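Local coordinates for protein amorpha-4,11-diene synthase (Artemisia annua, PDB 4GAX) that probably cyclises farnesyl diphosphate to a sesquiterpene as a metal-dependent class I plant terpene synthase, at residues 77-88 with 100-111. Residues are numbered along the deposited sequence; the frame is centred on the assembly and turned at random.
Sequences HANLLKLVDEIQ and IDHALQHIYETY
H77 meets I107, Y111 and H106 at one end of an antiparallel helical hairpin in the all-helical N-terminal domain of this plant terpene synthase; the axes of the short segments 77-88 and 100-111 run at 144° to each other. Its ND1 lies 2.6 Å from Y111 OH, a hydrogen bond in which either atom could donate, and the two rings meet rim to rim with planes nearly perpendicular. With CG anti to the carbonyl carbon (chi1 -73°), the imidazole offers one face to I107 CD1, which sits 4.1 Å from the ring centroid and 24° off its normal, a CH-pi contact. H77 CE1 also comes within 4.1 Å of H106 CE1, the rings oblique. H77 NE2 bonds to L71 O, so both ring nitrogens are engaged and the ring's rotation is fixed. Replacing H77 by an alanine removes the imidazole and is likely to leave Y111 OH without this mate and to open a gap beside I107 CD1. L80 CD2 next reaches I107 CD1 at 4.2 Å and also touches A103 CB, while helix 52-71 packs on L80 through A70 and L71. One turn on from H77, L81 CD2 meets L104 CD2 at 4.0 Å, methyl to methyl; W123 and M127 of helix 120-129 touch L81 and L104 respectively. V84 CG1 touches I100 CG2 at 4.0 Å, where the paired CA atoms are closest, 6.8 Å apart. I87 CG2 packs on I100 CD1, the far end of a side chain running past it in the opposite direction. Finally, the extended chain of Q88 crosses the other branch of I100, bringing NE2 to 4.1 Å from CG2.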
loop_
_atom_site.group_PDB
_atom_site.type_symbol
_atom_site.label_atom_id
_atom_site.label_comp_id
_atom_site.label_asym_id
_atom_site.label_seq_id
_atom_site.Cartn_x
_atom_site.Cartn_y
_atom_site.Cartn_z
ATOM N N HIS A 77 -28.932 -8.358 -7.084
ATOM C CA HIS A 77 -27.941 -7.448 -6.512
ATOM C C HIS A 77 -26.886 -8.135 -5.647
ATOM O O HIS A 77 -25.732 -7.718 -5.645
ATOM C CB HIS A 77 -28.597 -6.287 -5.780
ATOM C CG HIS A 77 -29.207 -5.277 -6.700
ATOM N ND1 HIS A 77 -29.967 -4.219 -6.246
ATOM C CD2 HIS A 77 -29.169 -5.162 -8.050
ATOM C CE1 HIS A 77 -30.359 -3.488 -7.282
ATOM N NE2 HIS A 77 -29.893 -4.040 -8.380
ATOM N N ALA A 78 -27.270 -9.184 -4.926
ATOM C CA ALA A 78 -26.289 -9.940 -4.160
ATOM C C ALA A 78 -25.272 -10.565 -5.118
ATOM O O ALA A 78 -24.065 -10.588 -4.849
ATOM C CB ALA A 78 -26.984 -11.019 -3.314
ATOM N N ASN A 79 -25.758 -11.077 -6.243
ATOM C CA ASN A 79 -24.859 -11.652 -7.240
ATOM C C ASN A 79 -23.973 -10.582 -7.863
ATOM O O ASN A 79 -22.845 -10.860 -8.272
ATOM C CB ASN A 79 -25.641 -12.397 -8.331
ATOM C CG ASN A 79 -26.266 -13.697 -7.825
ATOM O OD1 ASN A 79 -26.201 -14.014 -6.637
ATOM N ND2 ASN A 79 -26.878 -14.449 -8.732
ATOM N N LEU A 80 -24.489 -9.360 -7.954
ATOM C CA LEU A 80 -23.693 -8.257 -8.486
ATOM C C LEU A 80 -22.516 -7.953 -7.563
ATOM O O LEU A 80 -21.371 -7.737 -8.020
ATOM C CB LEU A 80 -24.569 -7.012 -8.684
ATOM C CG LEU A 80 -23.878 -5.674 -9.025
ATOM C CD1 LEU A 80 -23.088 -5.717 -10.320
ATOM C CD2 LEU A 80 -24.908 -4.576 -9.121
ATOM N N LEU A 81 -22.781 -7.950 -6.259
ATOM C CA LEU A 81 -21.713 -7.695 -5.294
ATOM C C LEU A 81 -20.652 -8.767 -5.408
ATOM O O LEU A 81 -19.466 -8.472 -5.323
ATOM C CB LEU A 81 -22.252 -7.652 -3.861
ATOM C CG LEU A 81 -23.129 -6.442 -3.528
ATOM C CD1 LEU A 81 -23.592 -6.551 -2.081
ATOM C CD2 LEU A 81 -22.336 -5.155 -3.735
ATOM N N LYS A 82 -21.082 -10.016 -5.578
ATOM C CA LYS A 82 -20.139 -11.121 -5.723
ATOM C C LYS A 82 -19.278 -10.961 -6.974
ATOM O O LYS A 82 -18.070 -11.251 -6.955
ATOM C CB LYS A 82 -20.877 -12.461 -5.746
ATOM C CG LYS A 82 -19.963 -13.676 -5.660
ATOM C CD LYS A 82 -18.962 -13.526 -4.506
ATOM C CE LYS A 82 -18.317 -14.860 -4.118
ATOM N NZ LYS A 82 -17.330 -15.358 -5.122
ATOM N N LEU A 83 -19.896 -10.515 -8.064
ATOM C CA LEU A 83 -19.167 -10.311 -9.314
ATOM C C LEU A 83 -18.157 -9.184 -9.150
ATOM O O LEU A 83 -17.016 -9.289 -9.622
ATOM C CB LEU A 83 -20.147 -9.936 -10.424
ATOM C CG LEU A 83 -19.606 -9.744 -11.842
ATOM C CD1 LEU A 83 -18.757 -10.932 -12.258
ATOM C CD2 LEU A 83 -20.793 -9.600 -12.803
ATOM N N VAL A 84 -18.577 -8.104 -8.485
ATOM C CA VAL A 84 -17.690 -6.971 -8.222
ATOM C C VAL A 84 -16.499 -7.461 -7.405
ATOM O O VAL A 84 -15.347 -7.170 -7.722
ATOM C CB VAL A 84 -18.428 -5.834 -7.461
ATOM C CG1 VAL A 84 -17.442 -4.801 -6.932
ATOM C CG2 VAL A 84 -19.477 -5.165 -8.357
ATOM N N ASP A 85 -16.776 -8.229 -6.359
ATOM C CA ASP A 85 -15.696 -8.773 -5.526
ATOM C C ASP A 85 -14.701 -9.614 -6.343
ATOM O O ASP A 85 -13.485 -9.553 -6.145
ATOM C CB ASP A 85 -16.307 -9.646 -4.438
ATOM C CG ASP A 85 -15.282 -10.233 -3.509
ATOM O OD1 ASP A 85 -14.409 -9.480 -3.026
ATOM O OD2 ASP A 85 -15.366 -11.451 -3.230
ATOM N N GLU A 86 -15.212 -10.430 -7.254
ATOM C CA GLU A 86 -14.332 -11.302 -8.024
ATOM C C GLU A 86 -13.478 -10.469 -8.981
ATOM O O GLU A 86 -12.268 -10.700 -9.131
ATOM C CB GLU A 86 -15.162 -12.331 -8.776
ATOM C CG GLU A 86 -15.823 -13.322 -7.853
ATOM C CD GLU A 86 -16.842 -14.176 -8.576
ATOM O OE1 GLU A 86 -17.005 -13.975 -9.802
ATOM O OE2 GLU A 86 -17.476 -15.039 -7.920
ATOM N N ILE A 87 -14.099 -9.479 -9.611
ATOM C CA ILE A 87 -13.347 -8.592 -10.498
ATOM C C ILE A 87 -12.227 -7.882 -9.717
ATOM O O ILE A 87 -11.101 -7.770 -10.201
ATOM C CB ILE A 87 -14.281 -7.567 -11.170
ATOM C CG1 ILE A 87 -15.251 -8.297 -12.100
ATOM C CG2 ILE A 87 -13.470 -6.517 -11.940
ATOM C CD1 ILE A 87 -16.425 -7.404 -12.607
ATOM N N GLN A 88 -12.529 -7.435 -8.501
ATOM C CA GLN A 88 -11.551 -6.698 -7.703
ATOM C C GLN A 88 -10.407 -7.605 -7.264
ATOM O O GLN A 88 -9.229 -7.251 -7.368
ATOM C CB GLN A 88 -12.224 -6.062 -6.471
ATOM C CG GLN A 88 -13.123 -4.866 -6.791
ATOM C CD GLN A 88 -13.865 -4.347 -5.552
ATOM O OE1 GLN A 88 -14.015 -5.060 -4.559
ATOM N NE2 GLN A 88 -14.323 -3.104 -5.611
ATOM N N ILE A 100 -18.001 -0.255 -11.969
ATOM C CA ILE A 100 -17.986 -0.625 -10.555
ATOM C C ILE A 100 -18.368 0.548 -9.649
ATOM O O ILE A 100 -19.183 0.394 -8.740
ATOM C CB ILE A 100 -16.614 -1.182 -10.148
ATOM C CG1 ILE A 100 -16.382 -2.536 -10.824
ATOM C CG2 ILE A 100 -16.511 -1.341 -8.646
ATOM C CD1 ILE A 100 -14.996 -3.094 -10.537
ATOM N N ASP A 101 -17.772 1.715 -9.871
ATOM C CA ASP A 101 -18.165 2.892 -9.088
ATOM C C ASP A 101 -19.650 3.153 -9.229
ATOM O O ASP A 101 -20.340 3.381 -8.240
ATOM C CB ASP A 101 -17.358 4.129 -9.500
ATOM C CG ASP A 101 -15.875 3.980 -9.171
ATOM O OD1 ASP A 101 -15.526 3.053 -8.394
ATOM O OD2 ASP A 101 -15.064 4.766 -9.698
ATOM N N HIS A 102 -20.158 3.081 -10.455
ATOM C CA HIS A 102 -21.584 3.321 -10.667
ATOM C C HIS A 102 -22.471 2.263 -9.984
ATOM O O HIS A 102 -23.509 2.587 -9.403
ATOM C CB HIS A 102 -21.898 3.406 -12.154
ATOM C CG HIS A 102 -23.358 3.530 -12.455
ATOM N ND1 HIS A 102 -24.135 2.446 -12.812
ATOM C CD2 HIS A 102 -24.179 4.601 -12.457
ATOM C CE1 HIS A 102 -25.376 2.850 -13.018
ATOM N NE2 HIS A 102 -25.432 4.152 -12.806
ATOM N N ALA A 103 -22.052 1.006 -10.056
ATOM C CA ALA A 103 -22.777 -0.106 -9.438
ATOM C C ALA A 103 -22.857 0.057 -7.924
ATOM O O ALA A 103 -23.935 -0.022 -7.346
ATOM C CB ALA A 103 -22.089 -1.435 -9.781
ATOM N N LEU A 104 -21.709 0.286 -7.288
ATOM C CA LEU A 104 -21.667 0.459 -5.835
ATOM C C LEU A 104 -22.412 1.709 -5.387
ATOM O O LEU A 104 -23.046 1.714 -4.322
ATOM C CB LEU A 104 -20.224 0.469 -5.330
ATOM C CG LEU A 104 -19.481 -0.850 -5.565
ATOM C CD1 LEU A 104 -18.065 -0.767 -4.993
ATOM C CD2 LEU A 104 -20.223 -2.040 -4.951
ATOM N N GLN A 105 -22.360 2.759 -6.209
ATOM C CA GLN A 105 -23.121 3.975 -5.929
ATOM C C GLN A 105 -24.603 3.651 -5.902
ATOM O O GLN A 105 -25.351 4.096 -5.014
ATOM C CB GLN A 105 -22.868 5.026 -7.009
ATOM C CG GLN A 105 -23.581 6.345 -6.772
ATOM C CD GLN A 105 -23.532 7.246 -7.994
ATOM O OE1 GLN A 105 -23.641 6.768 -9.127
ATOM N NE2 GLN A 105 -23.355 8.561 -7.775
ATOM N N HIS A 106 -25.029 2.874 -6.891
ATOM C CA HIS A 106 -26.438 2.524 -7.021
ATOM C C HIS A 106 -26.877 1.610 -5.877
ATOM O O HIS A 106 -28.001 1.724 -5.367
ATOM C CB HIS A 106 -26.684 1.846 -8.362
ATOM C CG HIS A 106 -28.123 1.534 -8.614
ATOM N ND1 HIS A 106 -28.645 0.265 -8.459
ATOM C CD2 HIS A 106 -29.147 2.323 -8.994
ATOM C CE1 HIS A 106 -29.933 0.291 -8.744
ATOM N NE2 HIS A 106 -30.268 1.523 -9.073
ATOM N N ILE A 107 -25.993 0.701 -5.480
ATOM C CA ILE A 107 -26.261 -0.170 -4.328
ATOM C C ILE A 107 -26.406 0.670 -3.062
ATOM O O ILE A 107 -27.336 0.469 -2.262
ATOM C CB ILE A 107 -25.131 -1.204 -4.114
ATOM C CG1 ILE A 107 -25.068 -2.179 -5.291
ATOM C CG2 ILE A 107 -25.373 -2.015 -2.828
ATOM C CD1 ILE A 107 -26.377 -2.901 -5.535
ATOM N N TYR A 108 -25.490 1.619 -2.883
ATOM C CA TYR A 108 -25.540 2.488 -1.720
ATOM C C TYR A 108 -26.817 3.329 -1.723
ATOM O O TYR A 108 -27.491 3.451 -0.693
ATOM C CB TYR A 108 -24.277 3.363 -1.598
ATOM C CG TYR A 108 -24.228 4.104 -0.276
ATOM C CD1 TYR A 108 -24.107 3.410 0.919
ATOM C CD2 TYR A 108 -24.348 5.489 -0.221
ATOM C CE1 TYR A 108 -24.088 4.074 2.139
ATOM C CE2 TYR A 108 -24.318 6.164 0.994
ATOM C CZ TYR A 108 -24.190 5.451 2.169
ATOM O OH TYR A 108 -24.161 6.109 3.380
ATOM N N GLU A 109 -27.169 3.894 -2.874
ATOM C CA GLU A 109 -28.389 4.693 -2.950
ATOM C C GLU A 109 -29.670 3.878 -2.741
ATOM O O GLU A 109 -30.652 4.384 -2.195
ATOM C CB GLU A 109 -28.473 5.426 -4.293
ATOM C CG GLU A 109 -27.378 6.465 -4.507
ATOM C CD GLU A 109 -27.304 6.947 -5.961
ATOM O OE1 GLU A 109 -28.062 6.415 -6.806
ATOM O OE2 GLU A 109 -26.488 7.853 -6.260
ATOM N N THR A 110 -29.672 2.627 -3.182
ATOM C CA THR A 110 -30.894 1.831 -3.154
ATOM C C THR A 110 -31.202 1.309 -1.760
ATOM O O THR A 110 -32.342 1.372 -1.307
ATOM C CB THR A 110 -30.817 0.637 -4.130
ATOM O OG1 THR A 110 -30.501 1.114 -5.446
ATOM C CG2 THR A 110 -32.142 -0.128 -4.156
ATOM N N TYR A 111 -30.183 0.806 -1.071
ATOM C CA TYR A 111 -30.419 0.130 0.194
ATOM C C TYR A 111 -29.942 0.963 1.376
ATOM O O TYR A 111 -30.273 0.659 2.528
ATOM C CB TYR A 111 -29.749 -1.254 0.184
ATOM C CG TYR A 111 -30.211 -2.123 -0.968
ATOM C CD1 TYR A 111 -31.387 -2.864 -0.875
ATOM C CD2 TYR A 111 -29.485 -2.192 -2.152
ATOM C CE1 TYR A 111 -31.823 -3.659 -1.932
ATOM C CE2 TYR A 111 -29.912 -2.985 -3.217
ATOM C CZ TYR A 111 -31.084 -3.716 -3.097
ATOM O OH TYR A 111 -31.518 -4.504 -4.143
#